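Local structure of predicted protein (Acinetobacter sp. RUH2624, 4MEA) at residues K262-S267 / F288-A293; S267-G272 / V279-M284; P127-S132 / I151-F156. The protein hydrolyses epoxides as a Cif-type enzyme of the alpha/beta hydrolase fold and probably acts as a secreted virulence factor. All coordinates share one frame; numbering follows the deposited sequence.

Contact 1: residues K262-S267 / F288-A293; sequences KLTIPS and FVADPA
K262 and F288 open the contact, where two loops run side by side. CB of K262 rests 3.5 Å from O of F288. The extended lysine chain carries NZ off from the other loop. L263 carries the main link. Its N-H points almost straight at O of F288, with N and O 2.7 Å apart and an N-H...O angle of 169°. The same oxygen is approached by CB of L263 at 3.3 Å, so the carbonyl is packed as well as bonded. The carbonyl of L263 answers with a second bond: N of A290 donates to O of L263 at 3.0 Å, tilted 31° from the carbonyl plane. Together these bonds make a single bridge between L263 and V289. A water also sits close to O of L263, but too close for its bond there to be certain. That water accepts from N of D291 at 2.9 Å. At T264 the contact becomes apolar, with CG2 facing CB of A290 at 3.9 Å. S267 ends the segment. Its chi1 of 63° sets OG between the backbone N and the carbonyl carbon, 3.6 Å from CG1 of V289. In the second loop, D291 OD1 accepts from N of A293 in an Asx turn. The contact lies where helices 246-258 and 279-288 hand over to strands 267-272 and 295-300. L263 packs on F156 of strand 151-157 and on Y141 and V144 of helix 136-146, while Q148 hydrogen-bonds the backbone of K262, T264 and I265.

Contact 2: residues S267-G272 / V279-M284; sequences SMALTG and VLVKEM
A269 meets L280, V281 and M284 at the centre of this contact. It joins the first strand and the helix of a beta-alpha-beta unit made of strand 267-272, helix 279-288 and strand 295-300. The two segment axes run nearly antiparallel, at 160°, and approach to 7.8 Å. No hydrogen bond crosses between the segments, and all seven residues that touch are buried.

Most of the contact is apolar. CB of A269 points at the helix and is met by CG of L280 at 3.9 Å. The leucine has CG anti to its backbone N (chi1 179°), which brings the branch point and CD2 over the small alanine. The short alanine lets the helix backbone come near too, with CA of V281 at 4.0 Å from CB of A269. Two residues further along the strand, on the same face, T271 turns its methyl to the helix. CG2 of T271 touches CG2 of V281 at 3.9 Å, the two side chains crossing at about a right angle, and CB of L280 lies slightly further off. The polar end of T271 is held separately: OG1 hydrogen-bonds to O of N277, in the turn that leads into the helix. Y295 and F156, from the strands on either side of 267-272 in the sheet, also pack against M284.

The thioether of M284 completes the account. SD of M284 lies 3.7 Å from CB of A269 and 4.0 Å from O of M268. The chain then bends at chi3 (69°), setting the terminal methyl CE 3.6 Å from OG of S267.

Contact 3: residues P127-S132 / I151-F156; sequences PIYYVS and IKKAVF
The ring of Y129 lies alongside the aliphatic chains of K152 and K153, all three pointing the same way. Its CE1 meets CD of K153 at 3.7 Å, and CD of K152 is almost as near. The backbone N of K153 sits at the ring edge, in plane, 3.9 Å from CD1. That N is buried and has no hydrogen-bond partner. NZ of K153 reaches the carbonyls of F322 and L323. CD1 of I151 approaches the Y130 ring obliquely, as CB of S132 does that of F156. Y130 OH bonds to S140 OG, and S132 OG to N137 OD1, both on helix 136-146. I151 also packs on I128, CD1 to CD1, at 3.6 Å.

The backbones form a parallel ladder. N of K152 donates to O of I128 at 2.9 Å, and N of Y130 to O of K153 at 3.1 Å, in the carbonyl plane. N of V155 donates to O of Y130 at 2.8 Å, and N of S132 to O of V155 at 2.9 Å. Between I151 and A154 the second strand holds one residue more than the first does between I128 and Y130, a bulge in the ladder.

Strands 128-133 and 151-157, linked by helix 136-146, make a beta-alpha-beta unit. In alpha/beta hydrolases the sharp turn between such a strand and its helix is the nucleophile elbow, and the turn after strand 128-133 is probably that elbow.

How the contacts relate
Contacts 2 and 3 are buried, apart from the P127/K152 end of contact 3, while contact 1 is partly buried and nearer the surface, at the loop ends. Contact 2 is nested inside the chain loop that contact 1 closes, and S267 belongs to both. Strand 151-156 of contact 3 neighbours strand 267-272 of contact 2: N of M268 probably bonds O of A154, and N of F156 O of M268. P266 of contact 1 reaches A154 as well. Chemistry follows place. Contact 3 is a strand ladder of backbone bonds, contact 2 is strand against helix with apolar packing and no hydrogen bonds across, and contact 1 is a two-bond bridge between loops.

Contact 1: residues K262-S267 / F288-A293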
ATOM      1  N   LYS A 262      -1.694 -10.245  29.592  1.00 17.45           N
ATOM      2  CA  LYS A 262      -0.556 -10.757  28.849  1.00 27.95           C
ATOM      3  C   LYS A 262      -0.568 -12.277  28.955  1.00 27.63           C
ATOM      4  O   LYS A 262      -1.407 -12.853  29.657  1.00 21.40           O
ATOM      5  CB  LYS A 262       0.748 -10.214  29.425  1.00 29.19           C
ATOM      6  CG  LYS A 262       0.863  -8.705  29.372  1.00 35.46           C
ATOM      7  CD  LYS A 262       2.126  -8.233  30.077  1.00 44.49           C
ATOM      8  CE  LYS A 262       2.234  -6.715  30.044  1.00 54.77           C
ATOM      9  NZ  LYS A 262       3.415  -6.226  30.815  1.00 58.78           N
ATOM     10  N   LEU A 263       0.363 -12.918  28.261  1.00 17.82           N
ATOM     11  CA  LEU A 263       0.452 -14.372  28.261  1.00 21.24           C
ATOM     12  C   LEU A 263       1.259 -14.910  29.441  1.00 24.43           C
ATOM     13  O   LEU A 263       2.443 -14.597  29.590  1.00 22.48           O
ATOM     14  CB  LEU A 263       1.044 -14.871  26.940  1.00 23.97           C
ATOM     15  CG  LEU A 263       0.153 -14.621  25.718  1.00 27.67           C
ATOM     16  CD1 LEU A 263       0.822 -15.148  24.456  1.00 29.97           C
ATOM     17  CD2 LEU A 263      -1.253 -15.224  25.912  1.00 14.32           C
ATOM     18  N   THR A 264       0.602 -15.719  30.272  1.00 28.47           N
ATOM     19  CA  THR A 264       1.241 -16.364  31.418  1.00 25.70           C
ATOM     20  C   THR A 264       1.482 -17.850  31.151  1.00 28.83           C
ATOM     21  O   THR A 264       2.062 -18.551  31.974  1.00 37.12           O
ATOM     22  CB  THR A 264       0.395 -16.208  32.706  1.00 21.29           C
ATOM     23  OG1 THR A 264      -0.886 -16.812  32.515  1.00 23.84           O
ATOM     24  CG2 THR A 264       0.187 -14.728  33.044  1.00 14.90           C
ATOM     25  N   ILE A 265       1.013 -18.332  30.005  1.00 17.92           N
ATOM     26  CA  ILE A 265       1.309 -19.690  29.567  1.00 13.42           C
ATOM     27  C   ILE A 265       2.526 -19.618  28.656  1.00 18.81           C
ATOM     28  O   ILE A 265       2.847 -18.546  28.137  1.00 21.06           O
ATOM     29  CB  ILE A 265       0.138 -20.309  28.766  1.00 20.10           C
ATOM     30  CG1 ILE A 265      -0.119 -19.514  27.485  1.00 10.48           C
ATOM     31  CG2 ILE A 265      -1.135 -20.400  29.617  1.00 13.73           C
ATOM     32  CD1 ILE A 265      -1.072 -20.223  26.506  1.00 12.53           C
ATOM     33  N   PRO A 266       3.215 -20.753  28.460  1.00 14.45           N
ATOM     34  CA  PRO A 266       4.352 -20.754  27.542  1.00 15.82           C
ATOM     35  C   PRO A 266       3.895 -20.337  26.145  1.00 19.10           C
ATOM     36  O   PRO A 266       2.833 -20.765  25.684  1.00 16.42           O
ATOM     37  CB  PRO A 266       4.800 -22.219  27.544  1.00 17.61           C
ATOM     38  CG  PRO A 266       4.295 -22.767  28.861  1.00 18.67           C
ATOM     39  CD  PRO A 266       2.992 -22.075  29.079  1.00 18.74           C
ATOM     40  N   SER A 267       4.686 -19.502  25.485  1.00 19.36           N
ATOM     41  CA  SER A 267       4.346 -19.048  24.146  1.00 15.45           C
ATOM     42  C   SER A 267       5.582 -19.059  23.258  1.00 17.60           C
ATOM     43  O   SER A 267       6.715 -19.041  23.746  1.00 20.35           O
ATOM     44  CB  SER A 267       3.739 -17.651  24.192  1.00 19.14           C
ATOM     45  OG  SER A 267       4.668 -16.706  24.688  1.00 17.60           O
ATOM     46  N   PHE A 288       3.946  -8.912  25.151  1.00 10.95           N
ATOM     47  CA  PHE A 288       2.896  -9.933  25.275  1.00 17.20           C
ATOM     48  C   PHE A 288       3.161 -11.019  26.317  1.00 22.33           C
ATOM     49  O   PHE A 288       2.251 -11.767  26.677  1.00 26.31           O
ATOM     50  CB  PHE A 288       2.612 -10.592  23.913  1.00 17.05           C
ATOM     51  CG  PHE A 288       1.773  -9.748  22.990  1.00 14.79           C
ATOM     52  CD1 PHE A 288       0.415  -9.987  22.855  1.00 14.98           C
ATOM     53  CD2 PHE A 288       2.342  -8.715  22.264  1.00 12.41           C
ATOM     54  CE1 PHE A 288      -0.358  -9.215  22.011  1.00 16.84           C
ATOM     55  CE2 PHE A 288       1.570  -7.939  21.419  1.00 16.85           C
ATOM     56  CZ  PHE A 288       0.218  -8.188  21.294  1.00 12.83           C
ATOM     57  N   VAL A 289       4.401 -11.126  26.783  1.00 20.39           N
ATOM     58  CA  VAL A 289       4.757 -12.216  27.684  1.00 21.31           C
ATOM     59  C   VAL A 289       5.012 -11.720  29.106  1.00 24.81           C
ATOM     60  O   VAL A 289       5.793 -10.796  29.322  1.00 24.59           O
ATOM     61  CB  VAL A 289       5.968 -13.018  27.154  1.00 15.58           C
ATOM     62  CG1 VAL A 289       5.717 -13.465  25.713  1.00 15.79           C
ATOM     63  CG2 VAL A 289       7.236 -12.201  27.238  1.00 24.11           C
ATOM     64  N   ALA A 290       4.334 -12.329  30.072  1.00 21.59           N
ATOM     65  CA  ALA A 290       4.471 -11.928  31.472  1.00 27.00           C
ATOM     66  C   ALA A 290       5.814 -12.364  32.050  1.00 32.76           C
ATOM     67  O   ALA A 290       6.401 -11.667  32.881  1.00 32.26           O
ATOM     68  CB  ALA A 290       3.327 -12.490  32.306  1.00 23.77           C
ATOM     69  N   ASP A 291       6.296 -13.519  31.602  1.00 32.63           N
ATOM     70  CA  ASP A 291       7.556 -14.067  32.089  1.00 31.17           C
ATOM     71  C   ASP A 291       8.386 -14.642  30.943  1.00 33.21           C
ATOM     72  O   ASP A 291       8.024 -15.661  30.355  1.00 37.40           O
ATOM     73  CB  ASP A 291       7.292 -15.128  33.160  1.00 32.99           C
ATOM     74  CG  ASP A 291       8.556 -15.822  33.621  1.00 35.24           C
ATOM     75  OD1 ASP A 291       9.661 -15.323  33.321  1.00 39.54           O
ATOM     76  OD2 ASP A 291       8.441 -16.867  34.291  1.00 47.53           O
ATOM     77  N   PRO A 292       9.511 -13.984  30.634  1.00 34.53           N
ATOM     78  CA  PRO A 292      10.412 -14.306  29.522  1.00 29.91           C
ATOM     79  C   PRO A 292      10.881 -15.747  29.578  1.00 28.11           C
ATOM     80  O   PRO A 292      11.294 -16.304  28.563  1.00 28.91           O
ATOM     81  CB  PRO A 292      11.603 -13.378  29.765  1.00 35.46           C
ATOM     82  CG  PRO A 292      11.047 -12.242  30.529  1.00 38.00           C
ATOM     83  CD  PRO A 292       9.987 -12.825  31.408  1.00 38.60           C
ATOM     84  N   ALA A 293      10.832 -16.346  30.760  1.00 26.21           N
ATOM     85  CA  ALA A 293      11.292 -17.718  30.914  1.00 32.23           C
ATOM     86  C   ALA A 293      10.356 -18.690  30.206  1.00 25.00           C
ATOM     87  O   ALA A 293      10.741 -19.814  29.891  1.00 32.03           O
ATOM     88  CB  ALA A 293      11.427 -18.078  32.390  1.00 33.63           C
TER
HETATM   89  O   HOH W   1       4.816 -15.406  29.983  1.00 30.19           O

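Contact 2: residues S267-G272 / V279-M284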
ATOM      1  N   SER A 267       4.686 -19.502  25.485  1.00 19.36           N
ATOM      2  CA  SER A 267       4.346 -19.048  24.146  1.00 15.45           C
ATOM      3  C   SER A 267       5.582 -19.059  23.258  1.00 17.60           C
ATOM      4  O   SER A 267       6.715 -19.041  23.746  1.00 20.35           O
ATOM      5  CB  SER A 267       3.739 -17.651  24.192  1.00 19.14           C
ATOM      6  OG  SER A 267       4.668 -16.706  24.688  1.00 17.60           O
ATOM      7  N   MET A 268       5.358 -19.109  21.952  1.00 15.50           N
ATOM      8  CA  MET A 268       6.447 -19.063  20.990  1.00 14.37           C
ATOM      9  C   MET A 268       6.126 -18.103  19.855  1.00 16.67           C
ATOM     10  O   MET A 268       4.989 -18.069  19.369  1.00 10.38           O
ATOM     11  CB  MET A 268       6.731 -20.458  20.416  1.00 12.83           C
ATOM     12  CG  MET A 268       7.799 -20.461  19.314  1.00 13.76           C
ATOM     13  SD  MET A 268       8.499 -22.088  18.973  1.00 18.86           S
ATOM     14  CE  MET A 268       7.081 -22.965  18.317  1.00 10.47           C
ATOM     15  N   ALA A 269       7.128 -17.315  19.461  1.00 10.01           N
ATOM     16  CA  ALA A 269       7.128 -16.620  18.181  1.00 10.59           C
ATOM     17  C   ALA A 269       7.985 -17.442  17.234  1.00 15.27           C
ATOM     18  O   ALA A 269       9.161 -17.690  17.500  1.00  9.81           O
ATOM     19  CB  ALA A 269       7.685 -15.211  18.320  1.00 12.04           C
ATOM     20  N   LEU A 270       7.381 -17.895  16.143  1.00  8.79           N
ATOM     21  CA  LEU A 270       8.078 -18.724  15.167  1.00  7.89           C
ATOM     22  C   LEU A 270       7.944 -18.041  13.813  1.00 10.04           C
ATOM     23  O   LEU A 270       6.842 -17.880  13.293  1.00  8.59           O
ATOM     24  CB  LEU A 270       7.477 -20.137  15.158  1.00  6.30           C
ATOM     25  CG  LEU A 270       7.856 -21.131  14.068  1.00  5.00           C
ATOM     26  CD1 LEU A 270       9.358 -21.434  14.074  1.00  6.16           C
ATOM     27  CD2 LEU A 270       7.044 -22.424  14.245  1.00  5.60           C
ATOM     28  N   THR A 271       9.068 -17.607  13.257  1.00 10.05           N
ATOM     29  CA  THR A 271       9.028 -16.751  12.085  1.00 14.51           C
ATOM     30  C   THR A 271      10.030 -17.200  11.030  1.00 16.05           C
ATOM     31  O   THR A 271      10.864 -18.076  11.274  1.00  9.55           O
ATOM     32  CB  THR A 271       9.359 -15.301  12.456  1.00 16.99           C
ATOM     33  OG1 THR A 271      10.769 -15.185  12.676  1.00 15.36           O
ATOM     34  CG2 THR A 271       8.611 -14.874  13.712  1.00  8.85           C
ATOM     35  N   GLY A 272       9.944 -16.587   9.855  1.00 13.38           N
ATOM     36  CA  GLY A 272      10.880 -16.873   8.786  1.00 10.73           C
ATOM     37  C   GLY A 272      11.795 -15.693   8.543  1.00 12.92           C
ATOM     38  O   GLY A 272      11.335 -14.564   8.392  1.00 14.29           O
ATOM     39  N   VAL A 279      10.010  -8.990  13.558  1.00 11.52           N
ATOM     40  CA  VAL A 279       8.978  -8.109  14.108  1.00 11.19           C
ATOM     41  C   VAL A 279       8.174  -8.779  15.237  1.00 10.17           C
ATOM     42  O   VAL A 279       8.047  -8.229  16.324  1.00 10.60           O
ATOM     43  CB  VAL A 279       8.011  -7.598  13.018  1.00 13.09           C
ATOM     44  CG1 VAL A 279       6.865  -6.782  13.648  1.00  5.73           C
ATOM     45  CG2 VAL A 279       8.767  -6.775  11.974  1.00 13.59           C
ATOM     46  N   LEU A 280       7.639  -9.965  14.973  1.00 13.01           N
ATOM     47  CA  LEU A 280       6.859 -10.683  15.976  1.00  8.15           C
ATOM     48  C   LEU A 280       7.727 -11.104  17.161  1.00 10.24           C
ATOM     49  O   LEU A 280       7.280 -11.081  18.305  1.00 13.61           O
ATOM     50  CB  LEU A 280       6.207 -11.924  15.352  1.00 10.10           C
ATOM     51  CG  LEU A 280       5.375 -12.808  16.290  1.00 11.25           C
ATOM     52  CD1 LEU A 280       4.143 -12.060  16.775  1.00  8.80           C
ATOM     53  CD2 LEU A 280       4.968 -14.130  15.613  1.00  8.36           C
ATOM     54  N   VAL A 281       8.966 -11.499  16.884  1.00 12.55           N
ATOM     55  CA  VAL A 281       9.874 -11.944  17.941  1.00 13.58           C
ATOM     56  C   VAL A 281      10.071 -10.839  18.980  1.00 17.86           C
ATOM     57  O   VAL A 281       9.936 -11.071  20.187  1.00 16.59           O
ATOM     58  CB  VAL A 281      11.231 -12.390  17.359  1.00 15.36           C
ATOM     59  CG1 VAL A 281      12.237 -12.642  18.465  1.00 17.94           C
ATOM     60  CG2 VAL A 281      11.045 -13.630  16.493  1.00 14.01           C
ATOM     61  N   LYS A 282      10.360  -9.636  18.495  1.00 14.49           N
ATOM     62  CA  LYS A 282      10.550  -8.478  19.354  1.00 16.20           C
ATOM     63  C   LYS A 282       9.251  -8.043  20.013  1.00 15.93           C
ATOM     64  O   LYS A 282       9.240  -7.651  21.180  1.00 13.79           O
ATOM     65  CB  LYS A 282      11.132  -7.308  18.550  1.00 16.65           C
ATOM     66  CG  LYS A 282      12.520  -7.568  18.005  1.00 17.96           C
ATOM     67  CD  LYS A 282      13.038  -6.340  17.259  1.00 23.10           C
ATOM     68  CE  LYS A 282      14.401  -6.611  16.644  1.00 40.40           C
ATOM     69  NZ  LYS A 282      14.946  -5.401  15.963  1.00 52.92           N
ATOM     70  N   GLU A 283       8.158  -8.108  19.259  1.00 10.95           N
ATOM     71  CA  GLU A 283       6.869  -7.647  19.755  1.00 10.55           C
ATOM     72  C   GLU A 283       6.409  -8.463  20.953  1.00 12.59           C
ATOM     73  O   GLU A 283       6.074  -7.899  21.994  1.00 17.23           O
ATOM     74  CB  GLU A 283       5.795  -7.704  18.660  1.00 11.05           C
ATOM     75  CG  GLU A 283       4.409  -7.239  19.155  1.00  4.15           C
ATOM     76  CD  GLU A 283       3.287  -7.545  18.169  1.00 13.38           C
ATOM     77  OE1 GLU A 283       3.459  -8.442  17.323  1.00  7.46           O
ATOM     78  OE2 GLU A 283       2.224  -6.894  18.249  1.00 12.30           O
ATOM     79  N   MET A 284       6.380  -9.788  20.803  1.00 16.92           N
ATOM     80  CA  MET A 284       5.933 -10.656  21.895  1.00 18.60           C
ATOM     81  C   MET A 284       6.824 -10.529  23.136  1.00 14.24           C
ATOM     82  O   MET A 284       6.326 -10.403  24.242  1.00 13.93           O
ATOM     83  CB  MET A 284       5.826 -12.119  21.446  1.00 20.30           C
ATOM     84  CG  MET A 284       4.654 -12.396  20.508  1.00 12.34           C
ATOM     85  SD  MET A 284       4.553 -14.140  20.075  1.00 17.54           S
ATOM     86  CE  MET A 284       4.064 -14.858  21.650  1.00 18.58           C
TER

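Contact 3: residues P127-S132 / I151-F156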
ATOM      1  N   PRO A 127      -7.015 -29.652  28.118  1.00 22.42           N
ATOM      2  CA  PRO A 127      -6.493 -28.471  27.419  1.00 23.67           C
ATOM      3  C   PRO A 127      -6.019 -28.803  26.004  1.00 19.45           C
ATOM      4  O   PRO A 127      -6.019 -29.967  25.597  1.00 19.38           O
ATOM      5  CB  PRO A 127      -5.299 -28.059  28.285  1.00 26.42           C
ATOM      6  CG  PRO A 127      -4.807 -29.341  28.849  1.00 28.19           C
ATOM      7  CD  PRO A 127      -6.038 -30.201  29.073  1.00 26.43           C
ATOM      8  N   ILE A 128      -5.612 -27.780  25.263  1.00 17.26           N
ATOM      9  CA  ILE A 128      -5.175 -27.969  23.887  1.00 18.69           C
ATOM     10  C   ILE A 128      -3.974 -27.088  23.632  1.00 15.62           C
ATOM     11  O   ILE A 128      -3.649 -26.219  24.443  1.00 18.19           O
ATOM     12  CB  ILE A 128      -6.269 -27.552  22.874  1.00 17.55           C
ATOM     13  CG1 ILE A 128      -6.465 -26.029  22.907  1.00 14.98           C
ATOM     14  CG2 ILE A 128      -7.573 -28.307  23.140  1.00 13.18           C
ATOM     15  CD1 ILE A 128      -7.442 -25.490  21.874  1.00 13.95           C
ATOM     16  N   TYR A 129      -3.315 -27.318  22.503  1.00 17.11           N
ATOM     17  CA  TYR A 129      -2.268 -26.418  22.036  1.00 17.20           C
ATOM     18  C   TYR A 129      -2.848 -25.625  20.867  1.00 20.49           C
ATOM     19  O   TYR A 129      -3.684 -26.143  20.124  1.00 10.61           O
ATOM     20  CB  TYR A 129      -1.042 -27.207  21.589  1.00 10.93           C
ATOM     21  CG  TYR A 129      -0.402 -28.037  22.684  1.00 17.02           C
ATOM     22  CD1 TYR A 129      -0.120 -27.488  23.925  1.00 18.85           C
ATOM     23  CD2 TYR A 129      -0.077 -29.369  22.471  1.00 16.21           C
ATOM     24  CE1 TYR A 129       0.469 -28.244  24.923  1.00 24.85           C
ATOM     25  CE2 TYR A 129       0.510 -30.133  23.462  1.00 21.14           C
ATOM     26  CZ  TYR A 129       0.783 -29.565  24.688  1.00 24.13           C
ATOM     27  OH  TYR A 129       1.369 -30.322  25.680  1.00 20.37           O
ATOM     28  N   TYR A 130      -2.403 -24.380  20.712  1.00 13.80           N
ATOM     29  CA  TYR A 130      -2.964 -23.458  19.729  1.00 10.55           C
ATOM     30  C   TYR A 130      -1.840 -22.882  18.861  1.00 10.51           C
ATOM     31  O   TYR A 130      -0.858 -22.336  19.373  1.00  7.79           O
ATOM     32  CB  TYR A 130      -3.710 -22.331  20.451  1.00  9.79           C
ATOM     33  CG  TYR A 130      -4.645 -21.504  19.595  1.00 11.85           C
ATOM     34  CD1 TYR A 130      -5.996 -21.835  19.492  1.00 15.52           C
ATOM     35  CD2 TYR A 130      -4.196 -20.367  18.922  1.00 10.90           C
ATOM     36  CE1 TYR A 130      -6.872 -21.070  18.730  1.00 14.76           C
ATOM     37  CE2 TYR A 130      -5.072 -19.592  18.146  1.00  5.33           C
ATOM     38  CZ  TYR A 130      -6.411 -19.950  18.062  1.00  8.51           C
ATOM     39  OH  TYR A 130      -7.301 -19.197  17.307  1.00 11.92           O
ATOM     40  N   VAL A 131      -1.983 -23.031  17.547  1.00 11.09           N
ATOM     41  CA  VAL A 131      -0.936 -22.661  16.600  1.00 13.17           C
ATOM     42  C   VAL A 131      -1.568 -21.768  15.537  1.00 11.39           C
ATOM     43  O   VAL A 131      -2.557 -22.152  14.902  1.00 16.30           O
ATOM     44  CB  VAL A 131      -0.282 -23.921  15.956  1.00 11.30           C
ATOM     45  CG1 VAL A 131       0.762 -23.532  14.908  1.00  8.06           C
ATOM     46  CG2 VAL A 131       0.348 -24.811  17.031  1.00  7.62           C
ATOM     47  N   SER A 132      -1.010 -20.573  15.358  1.00 10.37           N
ATOM     48  CA  SER A 132      -1.621 -19.561  14.495  1.00  9.05           C
ATOM     49  C   SER A 132      -0.601 -18.969  13.513  1.00 12.37           C
ATOM     50  O   SER A 132       0.584 -18.899  13.828  1.00  9.53           O
ATOM     51  CB  SER A 132      -2.222 -18.464  15.381  1.00 13.47           C
ATOM     52  OG  SER A 132      -2.643 -17.352  14.625  1.00 14.17           O
ATOM     53  N   ILE A 151      -6.182 -23.213  26.869  1.00 16.98           N
ATOM     54  CA  ILE A 151      -5.001 -23.177  26.012  1.00 18.80           C
ATOM     55  C   ILE A 151      -3.775 -23.354  26.905  1.00 18.22           C
ATOM     56  O   ILE A 151      -3.482 -22.503  27.752  1.00 19.37           O
ATOM     57  CB  ILE A 151      -4.873 -21.848  25.238  1.00 14.78           C
ATOM     58  CG1 ILE A 151      -6.201 -21.452  24.587  1.00 17.41           C
ATOM     59  CG2 ILE A 151      -3.759 -21.948  24.189  1.00 15.63           C
ATOM     60  CD1 ILE A 151      -6.618 -22.340  23.421  1.00 17.32           C
ATOM     61  N   LYS A 152      -3.070 -24.464  26.720  1.00 15.73           N
ATOM     62  CA  LYS A 152      -1.916 -24.791  27.552  1.00 19.79           C
ATOM     63  C   LYS A 152      -0.646 -24.101  27.066  1.00 18.71           C
ATOM     64  O   LYS A 152       0.172 -23.644  27.868  1.00 13.03           O
ATOM     65  CB  LYS A 152      -1.705 -26.307  27.577  1.00 19.19           C
ATOM     66  CG  LYS A 152      -0.647 -26.772  28.560  1.00 29.11           C
ATOM     67  CD  LYS A 152      -0.602 -28.288  28.625  1.00 38.39           C
ATOM     68  CE  LYS A 152       0.349 -28.768  29.706  1.00 47.50           C
ATOM     69  NZ  LYS A 152       0.291 -30.246  29.860  1.00 54.77           N
ATOM     70  N   LYS A 153      -0.482 -24.059  25.745  1.00 15.47           N
ATOM     71  CA  LYS A 153       0.644 -23.397  25.093  1.00 12.15           C
ATOM     72  C   LYS A 153       0.167 -22.816  23.767  1.00 15.15           C
ATOM     73  O   LYS A 153      -0.738 -23.369  23.131  1.00 14.26           O
ATOM     74  CB  LYS A 153       1.775 -24.384  24.813  1.00 15.68           C
ATOM     75  CG  LYS A 153       2.319 -25.092  26.037  1.00 24.48           C
ATOM     76  CD  LYS A 153       3.411 -26.076  25.657  1.00 27.98           C
ATOM     77  CE  LYS A 153       4.002 -26.739  26.894  1.00 28.95           C
ATOM     78  NZ  LYS A 153       5.145 -27.622  26.549  1.00 29.85           N
ATOM     79  N   ALA A 154       0.792 -21.723  23.342  1.00 14.87           N
ATOM     80  CA  ALA A 154       0.371 -21.017  22.130  1.00 16.97           C
ATOM     81  C   ALA A 154       1.558 -20.618  21.264  1.00 19.23           C
ATOM     82  O   ALA A 154       2.585 -20.172  21.777  1.00 13.69           O
ATOM     83  CB  ALA A 154      -0.445 -19.783  22.489  1.00 16.10           C
ATOM     84  N   VAL A 155       1.398 -20.771  19.951  1.00  9.35           N
ATOM     85  CA  VAL A 155       2.422 -20.383  18.990  1.00  7.25           C
ATOM     86  C   VAL A 155       1.808 -19.409  17.991  1.00  5.62           C
ATOM     87  O   VAL A 155       0.746 -19.687  17.434  1.00  8.60           O
ATOM     88  CB  VAL A 155       2.938 -21.605  18.197  1.00 15.40           C
ATOM     89  CG1 VAL A 155       4.050 -21.180  17.233  1.00  9.23           C
ATOM     90  CG2 VAL A 155       3.402 -22.704  19.140  1.00 14.25           C
ATOM     91  N   PHE A 156       2.474 -18.275  17.780  1.00 13.75           N
ATOM     92  CA  PHE A 156       2.099 -17.326  16.732  1.00 11.61           C
ATOM     93  C   PHE A 156       3.207 -17.321  15.684  1.00 12.28           C
ATOM     94  O   PHE A 156       4.396 -17.352  16.027  1.00 11.27           O
ATOM     95  CB  PHE A 156       1.907 -15.921  17.318  1.00  5.47           C
ATOM     96  CG  PHE A 156       0.812 -15.840  18.356  1.00 12.71           C
ATOM     97  CD1 PHE A 156      -0.492 -15.541  17.986  1.00 14.09           C
ATOM     98  CD2 PHE A 156       1.090 -16.069  19.697  1.00 17.81           C
ATOM     99  CE1 PHE A 156      -1.502 -15.461  18.940  1.00 13.11           C
ATOM    100  CE2 PHE A 156       0.085 -16.002  20.652  1.00 14.05           C
ATOM    101  CZ  PHE A 156      -1.211 -15.694  20.268  1.00 15.50           C
TER